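Local coordinates for protein CalG4 (Micromonospora echinospora, PDB 3IA7) that adopts the two-domain GT-B fold, belongs to the erythromycin biosynthesis protein CIII-like family, and carries bound calcium ions, at residues R129-Y140 and T189-F200; F208-T216 and I380-A389. All coordinates share one frame; numbering follows the deposited sequence.

Interaction 1. Residues R129-Y140 and T189-F200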
loop_
_atom_site.group_PDB
_atom_site.type_symbol
_atom_site.label_atom_id
_atom_site.label_comp_id
_atom_site.label_asym_id
_atom_site.label_seq_id
_atom_site.Cartn_x
_atom_site.Cartn_y
_atom_site.Cartn_z
ATOM N N ARG A 129 19.221 -12.251 4.882
ATOM C CA ARG A 129 18.318 -12.255 5.999
ATOM C C ARG A 129 17.338 -11.042 5.918
ATOM O O ARG A 129 17.754 -9.898 5.624
ATOM C CB ARG A 129 19.102 -12.185 7.317
ATOM C CG ARG A 129 18.159 -12.126 8.551
ATOM C CD ARG A 129 18.979 -12.213 9.888
ATOM N NE ARG A 129 19.762 -13.478 9.929
ATOM C CZ ARG A 129 20.197 -14.069 11.036
ATOM N NH1 ARG A 129 19.952 -13.516 12.223
ATOM N NH2 ARG A 129 20.842 -15.237 10.955
ATOM N N LEU A 130 16.099 -11.284 6.294
ATOM C CA LEU A 130 15.126 -10.199 6.475
ATOM C C LEU A 130 14.664 -10.085 7.896
ATOM O O LEU A 130 14.431 -11.095 8.578
ATOM C CB LEU A 130 13.861 -10.472 5.641
ATOM C CG LEU A 130 13.940 -10.744 4.143
ATOM C CD1 LEU A 130 12.430 -10.970 3.558
ATOM C CD2 LEU A 130 14.741 -9.651 3.307
ATOM N N THR A 131 14.429 -8.850 8.339
ATOM C CA THR A 131 13.731 -8.695 9.629
ATOM C C THR A 131 12.855 -7.460 9.664
ATOM O O THR A 131 13.261 -6.394 9.214
ATOM C CB THR A 131 14.702 -8.750 10.894
ATOM O OG1 THR A 131 13.930 -8.592 12.090
ATOM C CG2 THR A 131 15.815 -7.686 10.828
ATOM N N GLY A 132 11.663 -7.632 10.237
ATOM C CA GLY A 132 10.732 -6.555 10.551
ATOM C C GLY A 132 10.986 -6.021 11.958
ATOM O O GLY A 132 10.265 -5.146 12.380
ATOM N N GLY A 133 11.957 -6.577 12.692
ATOM C CA GLY A 133 12.254 -6.127 14.111
ATOM C C GLY A 133 13.696 -5.630 14.159
ATOM O O GLY A 133 14.318 -5.493 13.108
ATOM N N PHE A 134 14.238 -5.379 15.355
ATOM C CA PHE A 134 15.591 -4.866 15.489
ATOM C C PHE A 134 16.588 -5.885 14.979
ATOM O O PHE A 134 16.454 -7.101 15.218
ATOM C CB PHE A 134 15.896 -4.527 16.964
ATOM C CG PHE A 134 14.968 -3.499 17.542
ATOM C CD1 PHE A 134 14.603 -2.380 16.777
ATOM C CD2 PHE A 134 14.451 -3.634 18.818
ATOM C CE1 PHE A 134 13.736 -1.398 17.278
ATOM C CE2 PHE A 134 13.581 -2.626 19.350
ATOM C CZ PHE A 134 13.227 -1.515 18.559
ATOM N N ALA A 135 17.568 -5.372 14.245
ATOM C CA ALA A 135 18.770 -6.131 13.926
ATOM C C ALA A 135 19.641 -6.515 15.167
ATOM O O ALA A 135 19.588 -5.833 16.204
ATOM C CB ALA A 135 19.585 -5.337 12.916
ATOM N N ALA A 136 20.427 -7.576 15.027
ATOM C CA ALA A 136 21.282 -8.068 16.104
ATOM C C ALA A 136 22.697 -8.112 15.598
ATOM O O ALA A 136 22.972 -8.444 14.431
ATOM C CB ALA A 136 20.837 -9.462 16.607
ATOM N N ASN A 137 23.603 -7.734 16.480
ATOM C CA ASN A 137 25.028 -7.951 16.239
ATOM C C ASN A 137 25.712 -8.141 17.587
ATOM O O ASN A 137 25.052 -8.297 18.622
ATOM C CB ASN A 137 25.638 -6.789 15.410
ATOM C CG ASN A 137 25.655 -5.437 16.170
ATOM O OD1 ASN A 137 25.323 -5.374 17.350
ATOM N ND2 ASN A 137 26.054 -4.354 15.467
ATOM N N GLU A 138 27.032 -8.032 17.626
ATOM C CA GLU A 138 27.729 -8.273 18.907
ATOM C C GLU A 138 27.410 -7.235 19.992
ATOM O O GLU A 138 27.684 -7.463 21.175
ATOM C CB GLU A 138 29.229 -8.415 18.681
ATOM C CG GLU A 138 29.910 -7.100 18.359
ATOM C CD GLU A 138 29.938 -6.744 16.857
ATOM O OE1 GLU A 138 29.081 -7.228 16.050
ATOM O OE2 GLU A 138 30.859 -5.941 16.504
ATOM N N HIS A 139 26.841 -6.096 19.598
ATOM C CA HIS A 139 26.521 -5.014 20.520
ATOM C C HIS A 139 25.137 -5.079 21.103
ATOM O O HIS A 139 24.887 -4.544 22.204
ATOM C CB HIS A 139 26.739 -3.656 19.827
ATOM C CG HIS A 139 28.166 -3.415 19.499
ATOM N ND1 HIS A 139 28.727 -3.826 18.311
ATOM C CD2 HIS A 139 29.181 -2.941 20.255
ATOM C CE1 HIS A 139 30.015 -3.537 18.315
ATOM N NE2 HIS A 139 30.321 -3.026 19.492
ATOM N N TYR A 140 24.230 -5.699 20.357
ATOM C CA TYR A 140 22.802 -5.640 20.668
ATOM C C TYR A 140 22.042 -6.796 20.081
ATOM O O TYR A 140 22.218 -7.167 18.919
ATOM C CB TYR A 140 22.147 -4.332 20.179
ATOM C CG TYR A 140 20.656 -4.303 20.462
ATOM C CD1 TYR A 140 20.171 -4.009 21.744
ATOM C CD2 TYR A 140 19.734 -4.586 19.457
ATOM C CE1 TYR A 140 18.827 -4.017 22.017
ATOM C CE2 TYR A 140 18.376 -4.581 19.723
ATOM C CZ TYR A 140 17.944 -4.302 21.022
ATOM O OH TYR A 140 16.606 -4.283 21.292
ATOM N N THR A 189 21.639 -8.269 5.432
ATOM C CA THR A 189 20.436 -8.254 6.235
ATOM C C THR A 189 19.645 -6.997 5.865
ATOM O O THR A 189 20.189 -5.882 5.952
ATOM C CB THR A 189 20.768 -8.244 7.760
ATOM O OG1 THR A 189 21.542 -9.438 8.103
ATOM C CG2 THR A 189 19.439 -8.291 8.574
ATOM N N ILE A 190 18.393 -7.197 5.448
ATOM C CA ILE A 190 17.479 -6.147 5.109
ATOM C C ILE A 190 16.568 -5.976 6.320
ATOM O O ILE A 190 15.835 -6.900 6.738
ATOM C CB ILE A 190 16.619 -6.460 3.821
ATOM C CG1 ILE A 190 17.500 -6.948 2.635
ATOM C CG2 ILE A 190 15.644 -5.237 3.472
ATOM C CD1 ILE A 190 18.358 -5.927 2.009
ATOM N N VAL A 191 16.637 -4.789 6.907
ATOM C CA VAL A 191 15.900 -4.497 8.109
ATOM C C VAL A 191 14.809 -3.500 7.752
ATOM O O VAL A 191 15.121 -2.393 7.238
ATOM C CB VAL A 191 16.854 -3.852 9.163
ATOM C CG1 VAL A 191 16.070 -3.526 10.410
ATOM C CG2 VAL A 191 18.019 -4.790 9.503
ATOM N N PHE A 192 13.548 -3.831 8.024
ATOM C CA PHE A 192 12.416 -2.984 7.567
ATOM C C PHE A 192 12.092 -1.873 8.552
ATOM O O PHE A 192 10.919 -1.663 8.954
ATOM C CB PHE A 192 11.204 -3.889 7.274
ATOM C CG PHE A 192 11.466 -4.852 6.125
ATOM C CD1 PHE A 192 11.747 -4.371 4.843
ATOM C CD2 PHE A 192 11.406 -6.229 6.340
ATOM C CE1 PHE A 192 12.006 -5.254 3.770
ATOM C CE2 PHE A 192 11.646 -7.128 5.259
ATOM C CZ PHE A 192 11.977 -6.635 3.996
ATOM N N LEU A 193 13.150 -1.198 9.015
ATOM C CA LEU A 193 13.042 -0.118 10.006
ATOM C C LEU A 193 13.915 1.020 9.524
ATOM O O LEU A 193 14.867 0.773 8.787
ATOM C CB LEU A 193 13.626 -0.502 11.380
ATOM C CG LEU A 193 13.127 -1.812 12.031
ATOM C CD1 LEU A 193 13.826 -1.969 13.342
ATOM C CD2 LEU A 193 11.686 -1.830 12.314
ATOM N N PRO A 194 13.583 2.239 9.930
ATOM C CA PRO A 194 14.547 3.315 9.682
ATOM C C PRO A 194 15.707 3.155 10.635
ATOM O O PRO A 194 15.538 2.722 11.788
ATOM C CB PRO A 194 13.735 4.592 9.928
ATOM C CG PRO A 194 12.720 4.218 10.976
ATOM C CD PRO A 194 12.353 2.726 10.588
ATOM N N LYS A 195 16.901 3.501 10.164
ATOM C CA LYS A 195 18.080 3.277 10.964
ATOM C C LYS A 195 18.004 3.938 12.357
ATOM O O LYS A 195 18.518 3.399 13.371
ATOM C CB LYS A 195 19.321 3.772 10.203
ATOM C CG LYS A 195 20.613 3.302 10.852
ATOM C CD LYS A 195 21.821 3.655 9.935
ATOM C CE LYS A 195 23.086 2.966 10.431
ATOM N NZ LYS A 195 24.203 3.378 9.568
ATOM N N SER A 196 17.380 5.115 12.435
ATOM C CA SER A 196 17.395 5.806 13.707
ATOM C C SER A 196 16.585 5.062 14.774
ATOM O O SER A 196 16.660 5.417 15.961
ATOM C CB SER A 196 16.865 7.245 13.580
ATOM O OG SER A 196 15.563 7.230 13.040
ATOM N N PHE A 197 15.686 4.182 14.337
ATOM C CA PHE A 197 14.824 3.465 15.283
ATOM C C PHE A 197 15.608 2.259 15.848
ATOM O O PHE A 197 15.239 1.698 16.889
ATOM C CB PHE A 197 13.546 2.961 14.589
ATOM C CG PHE A 197 12.456 2.528 15.550
ATOM C CD1 PHE A 197 11.935 3.440 16.470
ATOM C CD2 PHE A 197 11.935 1.243 15.499
ATOM C CE1 PHE A 197 10.893 3.065 17.388
ATOM C CE2 PHE A 197 10.863 0.855 16.394
ATOM C CZ PHE A 197 10.360 1.802 17.331
ATOM N N GLN A 198 16.705 1.878 15.189
ATOM C CA GLN A 198 17.525 0.754 15.645
ATOM C C GLN A 198 18.429 1.065 16.883
ATOM O O GLN A 198 19.327 1.962 16.827
ATOM C CB GLN A 198 18.422 0.289 14.480
ATOM C CG GLN A 198 19.482 -0.719 14.876
ATOM C CD GLN A 198 18.898 -2.120 15.134
ATOM O OE1 GLN A 198 18.009 -2.570 14.400
ATOM N NE2 GLN A 198 19.441 -2.845 16.141
ATOM N N PRO A 199 18.284 0.275 17.977
ATOM C CA PRO A 199 19.245 0.412 19.115
ATOM C C PRO A 199 20.696 0.153 18.656
ATOM O O PRO A 199 20.905 -0.777 17.852
ATOM C CB PRO A 199 18.790 -0.691 20.116
ATOM C CG PRO A 199 17.334 -0.992 19.756
ATOM C CD PRO A 199 17.257 -0.767 18.223
ATOM N N PHE A 200 21.671 0.956 19.121
ATOM C CA PHE A 200 23.106 0.805 18.708
ATOM C C PHE A 200 23.336 0.850 17.171
ATOM O O PHE A 200 24.260 0.192 16.669
ATOM C CB PHE A 200 23.705 -0.514 19.271
ATOM C CG PHE A 200 23.676 -0.592 20.770
ATOM C CD1 PHE A 200 24.772 -0.163 21.533
ATOM C CD2 PHE A 200 22.546 -1.059 21.432
ATOM C CE1 PHE A 200 24.737 -0.216 22.939
ATOM C CE2 PHE A 200 22.503 -1.107 22.846
ATOM C CZ PHE A 200 23.588 -0.693 23.593
#
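Pro199 touches the rings of both Phe134 and Tyr140. Its CD sits over one face of Phe134, 3.6 Å from the ring centroid, and its CB lies over the centre of one Tyr140 face at 3.7 Å, both CH-pi contacts. Phe134 buries more area here than any other residue, 81 Å². Its CG stands anti to the carbonyl carbon (chi1 -59°), which brings CD1 to 3.5 Å from CD1 of Leu193, while the Phe197 ring meets Phe134 obliquely. Phe200 follows with 69 Å². Its plane is only 24° from that of Tyr140, yet the rings are slid apart and barely overlap; the closer touch is Phe200 CD2 on Tyr140 CB, 3.5 Å. The amide of Gln198 fastens the two loops. OE1 accepts from Ala135 N at 2.8 Å and NE2 donates to Ala135 O at 3.0 Å, a two-way pairing that fixes the amide's orientation, and NE2 also reaches Pro199 O. A bend at chi2 (74°) turns the amide onto Ala135. Farther back, Thr189, burying 61 Å², lies side by side with Arg129 and points the same way, with Thr189 OG1 3.8 Å from Arg129 CB and Thr189 CG2 against Arg129 CG; Arg129 NE is hydrogen-bonded to Tyr108 OH. Here the chains run parallel: Ile190 N donates to Arg129 O, Thr131 N to Ile190 O and Phe192 N to Thr131 O, with axes 4.6 Å apart. Strands 127-131 and 189-191 are thus neighbours in the seven-stranded parallel sheet, between 105-109 and 208-210, while the loops beyond them reach helices 331-339 and 367-381.

Interaction 2. Residues F208-T216 and I380-A389; sequences FAFVGPTLT and ILSSGGPARA
Val211 is the main bump of this contact, burying 98 Å² against the chain turn that joins helices 367-381 and 385-400. With CG1 anti to the carbonyl carbon (chi1 -57°), that methyl lodges between Arg388 CD, 3.8 Å away, and Ala389, whose CB is 4.1 Å from Val211 CG1. On the backbone side, Gly385 N donates to Val211 O at 2.9 Å, in the carbonyl plane and on a lone pair. Gly212, at positive phi (77°), has no side chain, and Ser383 CB fills the space beside it, 3.6 Å from Gly212 N. The extended Arg388 chain crosses Val211 at a slant and presents one guanidinium face to Val211 CG1 and Ala209 CB. Two partners lie in the guanidinium plane at its edge: NH1 donates to Ser383 O at 2.9 Å, and NH2 gives to a water that also accepts from Phe210 N. Arg388 NE forms a salt bridge with Glu392. A second water donates to both Phe210 O and Ser383 OG, the latter also hydrogen-bonded to Asp379 O. Farther along, CG2 of Ile380 enters the hollow between Pro213 and Leu215, at 3.8 Å from Pro213 CG and 3.9 Å from Leu215 CD1. Pro386 crosses Thr214 at a slant, its CG 3.4 Å from Thr214 OG1. Gly384, with phi 114°, leaves helical geometry between the two helices. Such a break, by which the C-terminal helix returns to pack on the N-terminal Rossmann-like domain, is a familiar feature of the GT-B fold, and here the loop after strand 208-210 receives it.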
loop_
_atom_site.group_PDB
_atom_site.type_symbol
_atom_site.label_atom_id
_atom_site.label_comp_id
_atom_site.label_asym_id
_atom_site.label_seq_id
_atom_site.Cartn_x
_atom_site.Cartn_y
_atom_site.Cartn_z
ATOM N N PHE A 208 24.237 -4.493 6.867
ATOM C CA PHE A 208 22.852 -4.235 7.313
ATOM C C PHE A 208 22.289 -3.066 6.501
ATOM O O PHE A 208 22.862 -1.971 6.527
ATOM C CB PHE A 208 22.800 -3.920 8.809
ATOM C CG PHE A 208 23.238 -5.078 9.682
ATOM C CD1 PHE A 208 22.286 -5.947 10.224
ATOM C CD2 PHE A 208 24.588 -5.339 9.887
ATOM C CE1 PHE A 208 22.674 -7.036 11.034
ATOM C CE2 PHE A 208 25.008 -6.450 10.648
ATOM C CZ PHE A 208 24.037 -7.290 11.250
ATOM N N ALA A 209 21.214 -3.303 5.760
ATOM C CA ALA A 209 20.518 -2.195 5.091
ATOM C C ALA A 209 19.197 -1.825 5.828
ATOM O O ALA A 209 18.255 -2.634 5.915
ATOM C CB ALA A 209 20.247 -2.534 3.617
ATOM N N PHE A 210 19.136 -0.611 6.357
ATOM C CA PHE A 210 17.886 -0.162 7.095
ATOM C C PHE A 210 16.944 0.512 6.085
ATOM O O PHE A 210 17.067 1.723 5.787
ATOM C CB PHE A 210 18.242 0.741 8.294
ATOM C CG PHE A 210 19.068 0.017 9.340
ATOM C CD1 PHE A 210 18.419 -0.678 10.384
ATOM C CD2 PHE A 210 20.454 -0.064 9.213
ATOM C CE1 PHE A 210 19.181 -1.407 11.348
ATOM C CE2 PHE A 210 21.260 -0.794 10.161
ATOM C CZ PHE A 210 20.597 -1.483 11.219
ATOM N N VAL A 211 16.065 -0.285 5.486
ATOM C CA VAL A 211 15.243 0.195 4.352
ATOM C C VAL A 211 13.904 0.814 4.754
ATOM O O VAL A 211 13.173 1.384 3.932
ATOM C CB VAL A 211 15.079 -0.892 3.217
ATOM C CG1 VAL A 211 16.490 -1.365 2.693
ATOM C CG2 VAL A 211 14.165 -2.047 3.739
ATOM N N GLY A 212 13.570 0.717 6.022
ATOM C CA GLY A 212 12.296 1.236 6.515
ATOM C C GLY A 212 11.047 0.362 6.213
ATOM O O GLY A 212 11.181 -0.701 5.530
ATOM N N PRO A 213 9.849 0.797 6.671
ATOM C CA PRO A 213 8.578 0.064 6.451
ATOM C C PRO A 213 8.172 0.150 4.983
ATOM O O PRO A 213 8.672 1.022 4.257
ATOM C CB PRO A 213 7.575 0.790 7.373
ATOM C CG PRO A 213 8.127 2.159 7.563
ATOM C CD PRO A 213 9.637 2.056 7.415
ATOM N N THR A 214 7.369 -0.790 4.484
ATOM C CA THR A 214 6.915 -0.639 3.099
ATOM C C THR A 214 5.813 0.392 3.314
ATOM O O THR A 214 5.068 0.298 4.284
ATOM C CB THR A 214 6.437 -1.972 2.401
ATOM O OG1 THR A 214 7.570 -2.742 1.948
ATOM C CG2 THR A 214 5.579 -1.665 1.184
ATOM N N LEU A 215 5.784 1.435 2.496
ATOM C CA LEU A 215 4.948 2.557 2.868
ATOM C C LEU A 215 3.482 2.309 2.533
ATOM O O LEU A 215 3.117 1.256 2.009
ATOM C CB LEU A 215 5.510 3.918 2.391
ATOM C CG LEU A 215 6.441 4.685 3.367
ATOM C CD1 LEU A 215 6.114 4.464 4.828
ATOM C CD2 LEU A 215 7.934 4.455 3.136
ATOM N N THR A 216 2.655 3.278 2.885
ATOM C CA THR A 216 1.218 3.096 2.991
ATOM C C THR A 216 0.515 3.991 1.947
ATOM O O THR A 216 1.157 4.855 1.349
ATOM C CB THR A 216 0.854 3.436 4.426
ATOM O OG1 THR A 216 -0.569 3.459 4.618
ATOM C CG2 THR A 216 1.516 4.777 4.837
ATOM N N ILE A 380 12.171 7.856 8.048
ATOM C CA ILE A 380 11.391 6.823 7.373
ATOM C C ILE A 380 11.249 7.122 5.887
ATOM O O ILE A 380 11.424 6.220 5.042
ATOM C CB ILE A 380 9.992 6.658 8.020
ATOM C CG1 ILE A 380 10.155 6.055 9.446
ATOM C CG2 ILE A 380 9.013 5.779 7.098
ATOM C CD1 ILE A 380 8.872 6.208 10.314
ATOM N N LEU A 381 10.910 8.368 5.570
ATOM C CA LEU A 381 10.733 8.748 4.179
ATOM C C LEU A 381 12.033 8.567 3.397
ATOM O O LEU A 381 12.011 8.134 2.244
ATOM C CB LEU A 381 10.155 10.155 4.025
ATOM C CG LEU A 381 10.303 10.743 2.594
ATOM C CD1 LEU A 381 9.259 10.127 1.635
ATOM C CD2 LEU A 381 10.321 12.292 2.550
ATOM N N SER A 382 13.162 8.816 4.028
ATOM C CA SER A 382 14.442 8.687 3.341
ATOM C C SER A 382 15.050 7.267 3.393
ATOM O O SER A 382 16.141 7.060 2.896
ATOM C CB SER A 382 15.413 9.759 3.874
ATOM O OG SER A 382 15.887 9.332 5.117
ATOM N N SER A 383 14.350 6.279 3.965
ATOM C CA SER A 383 14.961 4.967 4.239
ATOM C C SER A 383 15.155 4.104 2.967
ATOM O O SER A 383 16.066 3.273 2.939
ATOM C CB SER A 383 14.126 4.170 5.283
ATOM O OG SER A 383 14.272 4.833 6.526
ATOM N N GLY A 384 14.320 4.324 1.960
ATOM C CA GLY A 384 14.531 3.740 0.602
ATOM C C GLY A 384 13.474 2.719 0.177
ATOM O O GLY A 384 13.165 2.565 -1.013
ATOM N N GLY A 385 12.985 1.936 1.130
ATOM C CA GLY A 385 11.808 1.115 0.851
ATOM C C GLY A 385 12.145 -0.049 -0.034
ATOM O O GLY A 385 13.331 -0.428 -0.160
ATOM N N PRO A 386 11.103 -0.681 -0.616
ATOM C CA PRO A 386 11.342 -1.874 -1.425
ATOM C C PRO A 386 12.268 -1.658 -2.618
ATOM O O PRO A 386 12.960 -2.595 -3.000
ATOM C CB PRO A 386 9.953 -2.215 -1.972
ATOM C CG PRO A 386 9.034 -1.642 -0.974
ATOM C CD PRO A 386 9.664 -0.382 -0.470
ATOM N N ALA A 387 12.272 -0.461 -3.229
ATOM C CA ALA A 387 13.172 -0.262 -4.378
ATOM C C ALA A 387 14.643 -0.378 -3.966
ATOM O O ALA A 387 15.464 -0.941 -4.689
ATOM C CB ALA A 387 12.873 1.044 -5.127
ATOM N N ARG A 388 14.944 0.179 -2.801
ATOM C CA ARG A 388 16.268 0.100 -2.253
ATOM C C ARG A 388 16.578 -1.310 -1.821
ATOM O O ARG A 388 17.699 -1.794 -2.017
ATOM C CB ARG A 388 16.390 0.958 -0.996
ATOM C CG ARG A 388 17.826 0.870 -0.436
ATOM C CD ARG A 388 17.944 1.618 0.884
ATOM N NE ARG A 388 19.264 1.374 1.491
ATOM C CZ ARG A 388 19.590 1.682 2.736
ATOM N NH1 ARG A 388 18.692 2.264 3.536
ATOM N NH2 ARG A 388 20.801 1.375 3.171
ATOM N N ALA A 389 15.610 -1.957 -1.204
ATOM C CA ALA A 389 15.801 -3.343 -0.757
ATOM C C ALA A 389 16.150 -4.275 -1.948
ATOM O O ALA A 389 17.097 -5.089 -1.855
ATOM C CB ALA A 389 14.567 -3.809 -0.020
HETATM O O HOH W 1 21.025 1.741 6.084
HETATM O O HOH W 2 17.184 4.198 7.493
#

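Followed from the N terminus, after residues 129-140, 48 residues, about half of them helical, lead to 189-200, where interaction 1 closes that loop. The chain then enters strand 208-210, the next strand of the same sheet, and interaction 2 opens. This second loop is far longer, 163 residues holding the other sheet, and it closes only at 380-389. The two contacts are therefore in series, neither nested nor crossed. Their centres lie 12 Å apart, and they meet directly through strands 189-191 and 208-210 and where Pro194 packs on Ser383. Interaction 1 joins two inner strands of the N-terminal sheet, and interaction 2 ties its edge strand and the loop after it to the helices near the C terminus.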